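Local coordinates for uncharacterized protein (PDB 3M33) that is of unknown function but has a Rossmann-like methyltransferase fold and may transfer methyl groups, at residues 124-129 with 151-156; 157-162 with 213-218; 115-120 with 138-143; 109-114 with 131-136. All coordinates share one frame; numbering follows the deposited sequence.

In the fold
Contact 3 (115-120 with 138-143) lies about 5 Å from the centre of the chain, centre to centre. It pairs two neighbouring parallel strands, 112-118 and 136-142, in the middle of the sheet. Contact 4 joins the same two chain regions at the start of these strands, about 16 Å away between centres. Contact 1 packs the two helical connections that follow these strands, and Phe-138 of contact 3 touches its Ile-125 and Leu-154. Contact 2 extends the sheet on the far side of strand 136-142, with its centre about 9 Å from that of contact 1. Trp-159 and Leu-154 tie the two together. The sulfate at Arg-119 of contact 3 may mark a pocket.

Contact 1: 124-129 with 151-156; sequences VILRLP and PERLAA
With CG1 beside the backbone N (chi1 -70°), Ile-125 has CG2 on the far side from that N, and this methyl comes down on the backbone of helix 149-156. Leu-154 carries CG anti to its carbonyl carbon (chi1 -74°), with CD2 meeting two side chains of segment 124-129. Ile-125 CG2 lies 3.5 Å from Arg-153 C and 3.6 Å from Arg-153 CB. The same methyl is 3.8 Å from Leu-154 CD2, and the two side chains cross at about a right angle. Leu-128 adds its CD1 at 4.0 Å from Leu-154 CD2. One methyl of Leu-154 therefore meets both Ile-125 and Leu-128. Replacing Leu-154 by alanine would probably leave Ile-125 CG2 and Leu-128 CD1 without this methyl between the two segments and open a gap beside Phe-138.

The outer side is less enclosed. Leu-126 crosses the extended chain of Arg-153, its CD2 standing 4.1 Å from Arg-153 CG. Its CD1 is at a similar distance from Arg-153 NE. Ala-156 adds a looser methyl contact, CB being 4.4 Å from Leu-126 CD2. On the inner side Phe-138 of strand 136-142 touches Ile-125, Leu-128 and Leu-154. Trp-159 also packs on the two leucines. These helical segments thus lie over one face of the methyltransferase-type sheet.

The chemistry is mainly hydrocarbon against hydrocarbon, with the aliphatic part of Arg-153 serving as one of the apolar surfaces. A bound sulfate lies about 4 Å from its side chain, nearest atoms. Shape and burial of apolar groups account for the joining of the segments.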
loop_
_atom_site.group_PDB
_atom_site.type_symbol
_atom_site.label_atom_id
_atom_site.label_comp_id
_atom_site.label_asym_id
_atom_site.label_seq_id
_atom_site.Cartn_x
_atom_site.Cartn_y
_atom_site.Cartn_z
ATOM N N VAL A 124 5.524 -7.337 -8.085
ATOM C CA VAL A 124 6.928 -7.170 -7.729
ATOM C C VAL A 124 7.449 -8.438 -7.038
ATOM O O VAL A 124 8.641 -8.708 -7.047
ATOM C CB VAL A 124 7.163 -5.947 -6.826
ATOM C CG1 VAL A 124 6.430 -6.105 -5.491
ATOM C CG2 VAL A 124 8.634 -5.770 -6.577
ATOM N N ILE A 125 6.541 -9.218 -6.455
ATOM C CA ILE A 125 6.912 -10.453 -5.767
ATOM C C ILE A 125 7.656 -11.375 -6.726
ATOM O O ILE A 125 8.635 -12.015 -6.362
ATOM C CB ILE A 125 5.667 -11.170 -5.187
ATOM C CG1 ILE A 125 5.102 -10.372 -4.004
ATOM C CG2 ILE A 125 6.015 -12.592 -4.719
ATOM C CD1 ILE A 125 3.741 -10.856 -3.522
ATOM N N LEU A 126 7.204 -11.411 -7.971
ATOM C CA LEU A 126 7.785 -12.308 -8.952
ATOM C C LEU A 126 9.168 -11.831 -9.408
ATOM O O LEU A 126 9.910 -12.589 -10.015
ATOM C CB LEU A 126 6.827 -12.493 -10.127
ATOM C CG LEU A 126 5.520 -13.175 -9.724
ATOM C CD1 LEU A 126 4.515 -13.215 -10.887
ATOM C CD2 LEU A 126 5.813 -14.580 -9.205
ATOM N N ARG A 127 9.527 -10.589 -9.083
ATOM C CA ARG A 127 10.875 -10.097 -9.380
ATOM C C ARG A 127 11.824 -10.194 -8.175
ATOM O O ARG A 127 12.989 -9.767 -8.254
ATOM C CB ARG A 127 10.825 -8.646 -9.881
ATOM C CG ARG A 127 9.745 -8.374 -10.918
ATOM C CD ARG A 127 9.962 -9.244 -12.162
ATOM N NE ARG A 127 11.211 -8.897 -12.838
ATOM C CZ ARG A 127 11.317 -7.918 -13.733
ATOM N NH1 ARG A 127 10.241 -7.212 -14.064
ATOM N NH2 ARG A 127 12.487 -7.658 -14.307
ATOM N N LEU A 128 11.346 -10.754 -7.063
ATOM C CA LEU A 128 12.183 -10.843 -5.850
ATOM C C LEU A 128 13.547 -11.524 -6.068
ATOM O O LEU A 128 14.561 -11.077 -5.523
ATOM C CB LEU A 128 11.414 -11.470 -4.672
ATOM C CG LEU A 128 10.374 -10.546 -4.032
ATOM C CD1 LEU A 128 9.531 -11.260 -2.984
ATOM C CD2 LEU A 128 11.065 -9.342 -3.440
ATOM N N PRO A 129 13.583 -12.607 -6.866
ATOM C CA PRO A 129 14.886 -13.210 -7.163
ATOM C C PRO A 129 15.870 -12.213 -7.782
ATOM O O PRO A 129 17.072 -12.345 -7.571
ATOM C CB PRO A 129 14.546 -14.318 -8.172
ATOM C CG PRO A 129 13.113 -14.688 -7.854
ATOM C CD PRO A 129 12.467 -13.356 -7.472
ATOM N N PRO A 151 0.356 -14.681 -1.156
ATOM C CA PRO A 151 0.890 -15.993 -0.763
ATOM C C PRO A 151 1.205 -16.890 -1.968
ATOM O O PRO A 151 2.250 -17.538 -1.958
ATOM C CB PRO A 151 -0.241 -16.593 0.086
ATOM C CG PRO A 151 -0.948 -15.391 0.646
ATOM C CD PRO A 151 -0.908 -14.370 -0.467
ATOM N N GLU A 152 0.330 -16.925 -2.976
ATOM C CA GLU A 152 0.585 -17.722 -4.187
ATOM C C GLU A 152 1.862 -17.272 -4.880
ATOM O O GLU A 152 2.703 -18.093 -5.268
ATOM C CB GLU A 152 -0.579 -17.612 -5.181
ATOM C CG GLU A 152 -1.925 -18.145 -4.673
ATOM C CD GLU A 152 -3.104 -17.722 -5.553
ATOM O OE1 GLU A 152 -2.876 -16.993 -6.547
ATOM O OE2 GLU A 152 -4.259 -18.109 -5.243
ATOM N N ARG A 153 2.022 -15.964 -5.052
ATOM C CA ARG A 153 3.214 -15.489 -5.757
ATOM C C ARG A 153 4.479 -15.718 -4.944
ATOM O O ARG A 153 5.521 -16.045 -5.499
ATOM C CB ARG A 153 3.063 -14.036 -6.189
ATOM C CG ARG A 153 2.210 -13.919 -7.431
ATOM C CD ARG A 153 1.680 -12.530 -7.643
ATOM N NE ARG A 153 1.010 -12.457 -8.933
ATOM C CZ ARG A 153 0.528 -11.342 -9.467
ATOM N NH1 ARG A 153 0.625 -10.194 -8.806
ATOM N NH2 ARG A 153 -0.057 -11.378 -10.662
ATOM N N LEU A 154 4.379 -15.597 -3.626
ATOM C CA LEU A 154 5.536 -15.851 -2.771
ATOM C C LEU A 154 5.907 -17.345 -2.813
ATOM O O LEU A 154 7.090 -17.692 -2.837
ATOM C CB LEU A 154 5.284 -15.370 -1.332
ATOM C CG LEU A 154 5.301 -13.853 -1.076
ATOM C CD1 LEU A 154 4.614 -13.547 0.229
ATOM C CD2 LEU A 154 6.719 -13.303 -1.053
ATOM N N ALA A 155 4.903 -18.223 -2.805
ATOM C CA ALA A 155 5.175 -19.660 -2.989
ATOM C C ALA A 155 5.895 -19.879 -4.318
ATOM O O ALA A 155 6.881 -20.607 -4.394
ATOM C CB ALA A 155 3.879 -20.498 -2.935
ATOM N N ALA A 156 5.412 -19.222 -5.363
ATOM C CA ALA A 156 5.984 -19.418 -6.691
ATOM C C ALA A 156 7.474 -19.056 -6.787
ATOM O O ALA A 156 8.193 -19.622 -7.605
ATOM C CB ALA A 156 5.164 -18.671 -7.752
#

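Contact 2: 157-162 with 213-218; sequences VGWDIV and VLARQL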
loop_
_atom_site.group_PDB
_atom_site.type_symbol
_atom_site.label_atom_id
_atom_site.label_comp_id
_atom_site.label_asym_id
_atom_site.label_seq_id
_atom_site.Cartn_x
_atom_site.Cartn_y
_atom_site.Cartn_z
ATOM N N VAL A 157 7.951 -18.122 -5.967
ATOM C CA VAL A 157 9.379 -17.804 -5.999
ATOM C C VAL A 157 10.140 -18.433 -4.835
ATOM O O VAL A 157 11.284 -18.076 -4.573
ATOM C CB VAL A 157 9.665 -16.281 -6.055
ATOM C CG1 VAL A 157 9.238 -15.699 -7.402
ATOM C CG2 VAL A 157 8.990 -15.548 -4.895
ATOM N N GLY A 158 9.504 -19.372 -4.142
ATOM C CA GLY A 158 10.151 -20.082 -3.047
ATOM C C GLY A 158 10.443 -19.240 -1.810
ATOM O O GLY A 158 11.446 -19.462 -1.131
ATOM N N TRP A 159 9.569 -18.280 -1.515
ATOM C CA TRP A 159 9.696 -17.463 -0.307
ATOM C C TRP A 159 8.768 -17.951 0.811
ATOM O O TRP A 159 7.699 -18.487 0.538
ATOM C CB TRP A 159 9.422 -15.985 -0.633
ATOM C CG TRP A 159 10.629 -15.291 -1.197
ATOM C CD1 TRP A 159 11.444 -15.750 -2.200
ATOM C CD2 TRP A 159 11.175 -14.031 -0.784
ATOM N NE1 TRP A 159 12.458 -14.859 -2.427
ATOM C CE2 TRP A 159 12.317 -13.793 -1.575
ATOM C CE3 TRP A 159 10.812 -13.082 0.182
ATOM C CZ2 TRP A 159 13.095 -12.644 -1.437
ATOM C CZ3 TRP A 159 11.586 -11.950 0.325
ATOM C CH2 TRP A 159 12.714 -11.738 -0.480
ATOM N N ASP A 160 9.177 -17.756 2.065
ATOM C CA ASP A 160 8.378 -18.182 3.209
ATOM C C ASP A 160 7.673 -17.008 3.874
ATOM O O ASP A 160 8.258 -15.940 4.051
ATOM C CB ASP A 160 9.266 -18.834 4.260
ATOM C CG ASP A 160 10.012 -20.025 3.728
ATOM O OD1 ASP A 160 9.352 -21.024 3.383
ATOM O OD2 ASP A 160 11.258 -19.960 3.660
ATOM N N ILE A 161 6.424 -17.219 4.279
ATOM C CA ILE A 161 5.737 -16.226 5.088
ATOM C C ILE A 161 6.196 -16.375 6.535
ATOM O O ILE A 161 6.157 -17.464 7.092
ATOM C CB ILE A 161 4.215 -16.371 4.969
ATOM C CG1 ILE A 161 3.770 -15.997 3.555
ATOM C CG2 ILE A 161 3.510 -15.490 5.986
ATOM C CD1 ILE A 161 2.303 -16.229 3.302
ATOM N N VAL A 162 6.668 -15.296 7.140
ATOM C CA VAL A 162 7.071 -15.378 8.540
ATOM C C VAL A 162 6.047 -14.712 9.474
ATOM O O VAL A 162 6.004 -15.006 10.652
ATOM C CB VAL A 162 8.510 -14.846 8.784
ATOM C CG1 VAL A 162 9.517 -15.592 7.902
ATOM C CG2 VAL A 162 8.595 -13.378 8.544
ATOM N N VAL A 213 1.374 -9.123 5.288
ATOM C CA VAL A 213 2.235 -10.258 5.006
ATOM C C VAL A 213 3.693 -9.831 5.116
ATOM O O VAL A 213 4.117 -8.871 4.477
ATOM C CB VAL A 213 1.972 -10.841 3.577
ATOM C CG1 VAL A 213 2.971 -11.923 3.232
ATOM C CG2 VAL A 213 0.563 -11.390 3.469
ATOM N N LEU A 214 4.450 -10.535 5.945
ATOM C CA LEU A 214 5.896 -10.376 5.975
ATOM C C LEU A 214 6.477 -11.713 5.540
ATOM O O LEU A 214 6.108 -12.763 6.074
ATOM C CB LEU A 214 6.355 -10.038 7.400
ATOM C CG LEU A 214 7.862 -9.891 7.635
ATOM C CD1 LEU A 214 8.375 -8.714 6.826
ATOM C CD2 LEU A 214 8.162 -9.674 9.110
ATOM N N ALA A 215 7.363 -11.683 4.557
ATOM C CA ALA A 215 7.922 -12.911 4.006
ATOM C C ALA A 215 9.435 -12.793 3.871
ATOM O O ALA A 215 9.989 -11.690 3.875
ATOM C CB ALA A 215 7.296 -13.202 2.648
ATOM N N ARG A 216 10.104 -13.931 3.745
ATOM C CA ARG A 216 11.533 -13.932 3.515
ATOM C C ARG A 216 11.923 -15.302 2.968
ATOM O O ARG A 216 11.193 -16.284 3.146
ATOM C CB ARG A 216 12.266 -13.590 4.811
ATOM C CG ARG A 216 13.355 -14.557 5.211
ATOM C CD ARG A 216 13.661 -14.442 6.709
ATOM N NE ARG A 216 14.635 -13.398 7.000
ATOM C CZ ARG A 216 15.061 -13.104 8.224
ATOM N NH1 ARG A 216 14.584 -13.773 9.267
ATOM N NH2 ARG A 216 15.960 -12.141 8.405
ATOM N N GLN A 217 13.044 -15.381 2.264
ATOM C CA GLN A 217 13.479 -16.689 1.807
ATOM C C GLN A 217 14.396 -17.307 2.846
ATOM O O GLN A 217 15.536 -16.874 3.009
ATOM C CB GLN A 217 14.174 -16.627 0.457
ATOM C CG GLN A 217 14.418 -18.009 -0.112
ATOM C CD GLN A 217 14.891 -17.974 -1.541
ATOM O OE1 GLN A 217 15.889 -17.323 -1.864
ATOM N NE2 GLN A 217 14.177 -18.676 -2.412
ATOM N N LEU A 218 13.878 -18.297 3.567
ATOM C CA LEU A 218 14.652 -19.000 4.581
ATOM C C LEU A 218 15.474 -20.105 3.923
ATOM O O LEU A 218 16.617 -20.339 4.302
ATOM C CB LEU A 218 13.720 -19.600 5.636
ATOM C CG LEU A 218 12.764 -18.655 6.366
ATOM C CD1 LEU A 218 11.575 -19.415 6.911
ATOM C CD2 LEU A 218 13.483 -17.919 7.474
#
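The indole of Trp-159 has the Gln-217 methylene over one face in a CH-pi contact, with CB 3.8 Å from the centroid of the five-membered ring and 10° off its normal. The backbone atoms Arg-216 C and Gln-217 N also lie above the plane, nearer the rim. Ala-215 O and Val-157 O meet the ring edge. The Gln-217 amide is turned 35° from the ring. Gln-217 CG lies opposite its backbone N (chi1 -171°), and the extended chain carries NE2 to a 3.1 Å hydrogen bond with Gly-158 O, above that carbonyl plane. An alanine in place of Trp-159 would probably leave the Gln-217 methylene without its aromatic face and open a gap beside Leu-154.

Asp-160 and Arg-216 form an antiparallel hydrogen-bonded pair. Asp-160 N to Arg-216 O is 2.7 Å. Ile-161 and Ala-215 form a non-hydrogen-bonded pair. Asp-160 OD2 also accepts Leu-218 N at 3.1 Å, which ties down the last modelled residue.

Gly-158, with positive phi, is the C-prime residue of the Schellman motif that ends helix 149-156. The chain then enters strand 160-173. Its partner, strand 204-216, lies between it and strand 136-142, the antiparallel insertion known from class I methyltransferases.

Contact 3: 115-120 with 138-143; sequences IVSRRG and FLYVGP. With SO4 (sulfate ion), chain F.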
loop_
_atom_site.group_PDB
_atom_site.type_symbol
_atom_site.label_atom_id
_atom_site.label_comp_id
_atom_site.label_asym_id
_atom_site.label_seq_id
_atom_site.Cartn_x
_atom_site.Cartn_y
_atom_site.Cartn_z
ATOM N N ILE A 115 11.864 -5.095 0.602
ATOM C CA ILE A 115 10.986 -4.674 -0.474
ATOM C C ILE A 115 9.635 -4.470 0.165
ATOM O O ILE A 115 9.092 -5.370 0.785
ATOM C CB ILE A 115 10.896 -5.716 -1.605
ATOM C CG1 ILE A 115 12.248 -5.876 -2.311
ATOM C CG2 ILE A 115 9.844 -5.320 -2.608
ATOM C CD1 ILE A 115 13.248 -6.687 -1.516
ATOM N N VAL A 116 9.093 -3.271 0.046
ATOM C CA VAL A 116 7.885 -2.954 0.771
ATOM C C VAL A 116 6.792 -2.426 -0.163
ATOM O O VAL A 116 7.076 -1.774 -1.178
ATOM C CB VAL A 116 8.180 -1.951 1.895
ATOM C CG1 VAL A 116 8.641 -0.643 1.320
ATOM C CG2 VAL A 116 6.943 -1.734 2.735
ATOM N N SER A 117 5.537 -2.732 0.156
ATOM C CA SER A 117 4.428 -2.226 -0.647
ATOM C C SER A 117 3.194 -2.013 0.202
ATOM O O SER A 117 2.630 -2.975 0.730
ATOM C CB SER A 117 4.103 -3.210 -1.772
ATOM O OG SER A 117 2.955 -2.797 -2.484
ATOM N N ARG A 118 2.770 -0.759 0.329
ATOM C CA ARG A 118 1.551 -0.467 1.063
ATOM C C ARG A 118 0.400 -0.395 0.071
ATOM O O ARG A 118 0.210 0.621 -0.586
ATOM C CB ARG A 118 1.667 0.847 1.852
ATOM C CG ARG A 118 0.410 1.160 2.693
ATOM C CD ARG A 118 0.358 2.614 3.220
ATOM N NE ARG A 118 1.488 2.955 4.089
ATOM C CZ ARG A 118 1.515 2.780 5.413
ATOM N NH1 ARG A 118 0.474 2.240 6.061
ATOM N NH2 ARG A 118 2.593 3.145 6.099
ATOM N N ARG A 119 -0.339 -1.492 -0.073
ATOM C CA ARG A 119 -1.483 -1.536 -0.991
ATOM C C ARG A 119 -1.060 -1.259 -2.432
ATOM O O ARG A 119 -1.838 -0.754 -3.249
ATOM C CB ARG A 119 -2.568 -0.557 -0.525
ATOM C CG ARG A 119 -3.070 -0.886 0.908
ATOM C CD ARG A 119 -3.739 0.305 1.619
ATOM N NE ARG A 119 -4.981 0.724 0.983
ATOM C CZ ARG A 119 -5.956 1.414 1.579
ATOM N NH1 ARG A 119 -5.859 1.778 2.866
ATOM N NH2 ARG A 119 -7.046 1.738 0.884
ATOM N N GLY A 120 0.184 -1.596 -2.734
ATOM C CA GLY A 120 0.763 -1.317 -4.033
ATOM C C GLY A 120 0.794 -2.561 -4.891
ATOM O O GLY A 120 0.039 -3.497 -4.643
ATOM N N PHE A 138 10.191 -9.213 2.504
ATOM C CA PHE A 138 9.194 -8.538 1.676
ATOM C C PHE A 138 8.044 -8.193 2.610
ATOM O O PHE A 138 7.549 -9.063 3.318
ATOM C CB PHE A 138 8.687 -9.486 0.578
ATOM C CG PHE A 138 7.452 -8.987 -0.131
ATOM C CD1 PHE A 138 7.535 -7.971 -1.076
ATOM C CD2 PHE A 138 6.208 -9.534 0.144
ATOM C CE1 PHE A 138 6.387 -7.493 -1.727
ATOM C CE2 PHE A 138 5.059 -9.070 -0.500
ATOM C CZ PHE A 138 5.151 -8.043 -1.439
ATOM N N LEU A 139 7.613 -6.939 2.619
ATOM C CA LEU A 139 6.563 -6.516 3.521
ATOM C C LEU A 139 5.405 -5.891 2.733
ATOM O O LEU A 139 5.612 -4.973 1.931
ATOM C CB LEU A 139 7.112 -5.522 4.555
ATOM C CG LEU A 139 6.083 -4.873 5.482
ATOM C CD1 LEU A 139 5.428 -5.940 6.346
ATOM C CD2 LEU A 139 6.726 -3.798 6.336
ATOM N N TYR A 140 4.188 -6.371 2.981
ATOM C CA TYR A 140 3.009 -5.927 2.224
ATOM C C TYR A 140 1.771 -5.767 3.106
ATOM O O TYR A 140 1.562 -6.535 4.048
ATOM C CB TYR A 140 2.712 -6.941 1.112
ATOM C CG TYR A 140 1.387 -6.739 0.378
ATOM C CD1 TYR A 140 1.293 -5.855 -0.693
ATOM C CD2 TYR A 140 0.249 -7.458 0.733
ATOM C CE1 TYR A 140 0.096 -5.673 -1.381
ATOM C CE2 TYR A 140 -0.957 -7.292 0.045
ATOM C CZ TYR A 140 -1.021 -6.388 -1.010
ATOM O OH TYR A 140 -2.199 -6.188 -1.698
ATOM N N VAL A 141 0.944 -4.768 2.807
ATOM C CA VAL A 141 -0.403 -4.740 3.361
ATOM C C VAL A 141 -1.404 -4.497 2.231
ATOM O O VAL A 141 -1.214 -3.605 1.402
ATOM C CB VAL A 141 -0.591 -3.724 4.524
ATOM C CG1 VAL A 141 -0.386 -2.295 4.050
ATOM C CG2 VAL A 141 -2.010 -3.876 5.123
ATOM N N GLY A 142 -2.452 -5.316 2.178
ATOM C CA GLY A 142 -3.412 -5.240 1.082
ATOM C C GLY A 142 -4.696 -4.639 1.589
ATOM O O GLY A 142 -4.948 -4.682 2.780
ATOM N N PRO A 143 -5.526 -4.095 0.689
ATOM C CA PRO A 143 -6.692 -3.327 1.126
ATOM C C PRO A 143 -7.931 -4.192 1.377
ATOM O O PRO A 143 -9.035 -3.657 1.430
ATOM C CB PRO A 143 -6.931 -2.383 -0.052
ATOM C CG PRO A 143 -6.498 -3.193 -1.251
ATOM C CD PRO A 143 -5.405 -4.136 -0.777
HETATM S S SO4 F . -6.362 0.539 -2.675
HETATM O O1 SO4 F . -6.264 0.632 -1.231
HETATM O O2 SO4 F . -6.750 1.846 -3.214
HETATM O O3 SO4 F . -5.070 0.125 -3.220
HETATM O O4 SO4 F . -7.363 -0.456 -3.052
HETATM O O HOH W 1 -2.290 -4.191 -3.210
#
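Strands 115-118 and 138-142 run parallel, their axes 4.7 Å apart and 3° from one another. Ile-115 pairs with Phe-138, and the register holds to Arg-118 with Val-141. Leu-139 N to Ile-115 O is 2.8 Å, and Ser-117 N gives the next hydrogen bond to Leu-139 O. Val-141 N then bonds to Ser-117 O. Arg-119 has left the strand with a positive phi, yet its N still reaches Val-141 O at 2.7 Å.

Ile-115, Ser-117, Phe-138 and Tyr-140 share one face. Ile-115 CG2 meets the edge of the Phe-138 ring, 3.8 Å from CD1. Ser-117 OG and Gly-120 O sit at the Tyr-140 ring edge. A water gives a hydrogen bond to Gly-120 O at 2.8 Å and also bonds Tyr-140 OH.

The other face holds Val-116, Arg-118, Leu-139 and Val-141. Arg-118 CG lies 3.8 Å from Val-141 CG1, alongside it. Its guanidinium forms salt bridges with Asp-62, Glu-35 and Asp-39.

Beyond the strand end, Arg-119 bends at chi3 (66°), and both NE and NH2 bond sulfate O1, which lies near the guanidinium plane. Glu-35 pairs with Arg-119 NH1, and the Pro-143 ring also touches the sulfate. The anion, probably from the crystallisation liquor, may mark a pocket at these strand ends.

The two are neighbouring central strands of a Rossmann-like, class I methyltransferase-type sheet, joined by a beta-alpha-beta crossover. Strand 51-55 bonds to Val-116, and strand 204-216 bonds to Phe-138 and Tyr-140. Helix 36-45 packs on Leu-139 and Val-141, while helix 149-156 packs on Phe-138 and Tyr-140.

Contact 4: 109-114 with 131-136; sequences GAPFGL and LAAPDA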
loop_
_atom_site.group_PDB
_atom_site.type_symbol
_atom_site.label_atom_id
_atom_site.label_comp_id
_atom_site.label_asym_id
_atom_site.label_seq_id
_atom_site.Cartn_x
_atom_site.Cartn_y
_atom_site.Cartn_z
ATOM N N GLY A 109 19.542 -0.108 -8.395
ATOM C CA GLY A 109 20.450 -0.320 -7.281
ATOM C C GLY A 109 20.221 -1.569 -6.438
ATOM O O GLY A 109 20.657 -1.617 -5.287
ATOM N N ALA A 110 19.541 -2.573 -6.996
ATOM C CA ALA A 110 19.477 -3.886 -6.359
ATOM C C ALA A 110 20.905 -4.316 -6.006
ATOM O O ALA A 110 21.854 -3.897 -6.673
ATOM C CB ALA A 110 18.824 -4.910 -7.297
ATOM N N PRO A 111 21.068 -5.172 -4.978
ATOM C CA PRO A 111 20.020 -5.877 -4.236
ATOM C C PRO A 111 19.523 -5.070 -3.043
ATOM O O PRO A 111 20.202 -4.141 -2.597
ATOM C CB PRO A 111 20.738 -7.140 -3.738
ATOM C CG PRO A 111 22.216 -6.805 -3.773
ATOM C CD PRO A 111 22.392 -5.435 -4.395
ATOM N N PHE A 112 18.345 -5.428 -2.536
ATOM C CA PHE A 112 17.738 -4.712 -1.421
ATOM C C PHE A 112 17.513 -5.646 -0.230
ATOM O O PHE A 112 17.272 -6.843 -0.409
ATOM C CB PHE A 112 16.400 -4.109 -1.862
ATOM C CG PHE A 112 16.528 -3.089 -2.955
ATOM C CD1 PHE A 112 16.857 -1.766 -2.654
ATOM C CD2 PHE A 112 16.307 -3.442 -4.279
ATOM C CE1 PHE A 112 16.980 -0.817 -3.662
ATOM C CE2 PHE A 112 16.414 -2.494 -5.300
ATOM C CZ PHE A 112 16.758 -1.181 -4.996
ATOM N N GLY A 113 17.589 -5.105 0.983
ATOM C CA GLY A 113 17.295 -5.886 2.174
ATOM C C GLY A 113 15.816 -5.864 2.534
ATOM O O GLY A 113 15.327 -6.705 3.291
ATOM N N LEU A 114 15.092 -4.892 1.997
ATOM C CA LEU A 114 13.650 -4.811 2.228
ATOM C C LEU A 114 12.919 -4.369 0.959
ATOM O O LEU A 114 13.307 -3.388 0.318
ATOM C CB LEU A 114 13.337 -3.851 3.389
ATOM C CG LEU A 114 11.866 -3.612 3.732
ATOM C CD1 LEU A 114 11.250 -4.890 4.286
ATOM C CD2 LEU A 114 11.737 -2.476 4.751
ATOM N N LEU A 131 15.717 -8.850 -7.172
ATOM C CA LEU A 131 15.746 -7.620 -6.382
ATOM C C LEU A 131 16.322 -7.795 -4.981
ATOM O O LEU A 131 16.887 -6.856 -4.421
ATOM C CB LEU A 131 14.338 -7.026 -6.273
ATOM C CG LEU A 131 13.709 -6.521 -7.564
ATOM C CD1 LEU A 131 12.292 -6.115 -7.307
ATOM C CD2 LEU A 131 14.509 -5.349 -8.100
ATOM N N ALA A 132 16.178 -8.992 -4.420
ATOM C CA ALA A 132 16.477 -9.211 -3.007
ATOM C C ALA A 132 17.891 -9.695 -2.705
ATOM O O ALA A 132 18.390 -10.627 -3.330
ATOM C CB ALA A 132 15.452 -10.178 -2.395
ATOM N N ALA A 133 18.525 -9.058 -1.728
ATOM C CA ALA A 133 19.740 -9.589 -1.130
ATOM C C ALA A 133 19.339 -10.839 -0.364
ATOM O O ALA A 133 18.154 -11.037 -0.095
ATOM C CB ALA A 133 20.341 -8.573 -0.186
ATOM N N PRO A 134 20.317 -11.691 -0.008
ATOM C CA PRO A 134 19.996 -12.850 0.832
ATOM C C PRO A 134 19.519 -12.372 2.203
ATOM O O PRO A 134 20.065 -11.402 2.746
ATOM C CB PRO A 134 21.342 -13.574 0.977
ATOM C CG PRO A 134 22.227 -13.001 -0.102
ATOM C CD PRO A 134 21.760 -11.590 -0.283
ATOM N N ASP A 135 18.506 -13.034 2.748
ATOM C CA ASP A 135 17.933 -12.624 4.030
ATOM C C ASP A 135 17.131 -11.325 3.960
ATOM O O ASP A 135 16.863 -10.713 4.986
ATOM C CB ASP A 135 19.024 -12.492 5.088
ATOM C CG ASP A 135 19.866 -13.745 5.201
ATOM O OD1 ASP A 135 19.376 -14.829 4.800
ATOM O OD2 ASP A 135 21.017 -13.642 5.676
ATOM N N ALA A 136 16.757 -10.903 2.756
ATOM C CA ALA A 136 15.858 -9.761 2.599
ATOM C C ALA A 136 14.467 -10.144 3.091
ATOM O O ALA A 136 14.128 -11.335 3.121
ATOM C CB ALA A 136 15.798 -9.349 1.136
#
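Phe-112 and Ala-132 make a short parallel bridge in the Rossmann-like fold, where the beta-alpha-beta crossover from strand 112-118 returns, just after helix 128-131, to lead into strand 136-142. The tight part is built round the backbone of Phe-112. Its N gives a 2.8 Å hydrogen bond to Leu-131 O. Its O accepts Ala-133 N at 2.9 Å, with the donor tilted from the carbonyl plane. Phe-112 is thus gripped by both its N and its O.

The ring of Phe-112 is folded back beside its backbone N (chi1 -63°). Leu-131 O therefore lies at the ring edge, 3.5 Å from CD2. Gly-109 O stands over one ring face, displaced to the rim. Leu-131 CD2 adds a wider apolar contact with Phe-112 CE2. Inside the fold, strands 51-55 and 72-77 supply further neighbours of this ring, among them Leu-53 and Ala-74. Leu-131 also touches Leu-53.

The solvent side is looser. Pro-111, preceded by a cis peptide bond, is exposed. Its CA lies 3.3 Å from Leu-131 O, while its CB meets Ala-133 CB at 3.9 Å. Pro-134 and Asp-135 are exposed at the middle of a type II beta turn from Ala-133 to Ala-136. Asp-135 takes a positive phi there. The turn is closed by Ala-136 N to Ala-133 O and brings the chain back to Gly-113. A bound sulfate lies about 3 Å from Gly-113, nearest atoms. At Ala-136 the chain is close-packed again: its CB is 3.3 Å from Phe-112 O, and Ala-136 CA makes a CA-H...O contact of 3.2 Å with Gly-113 O.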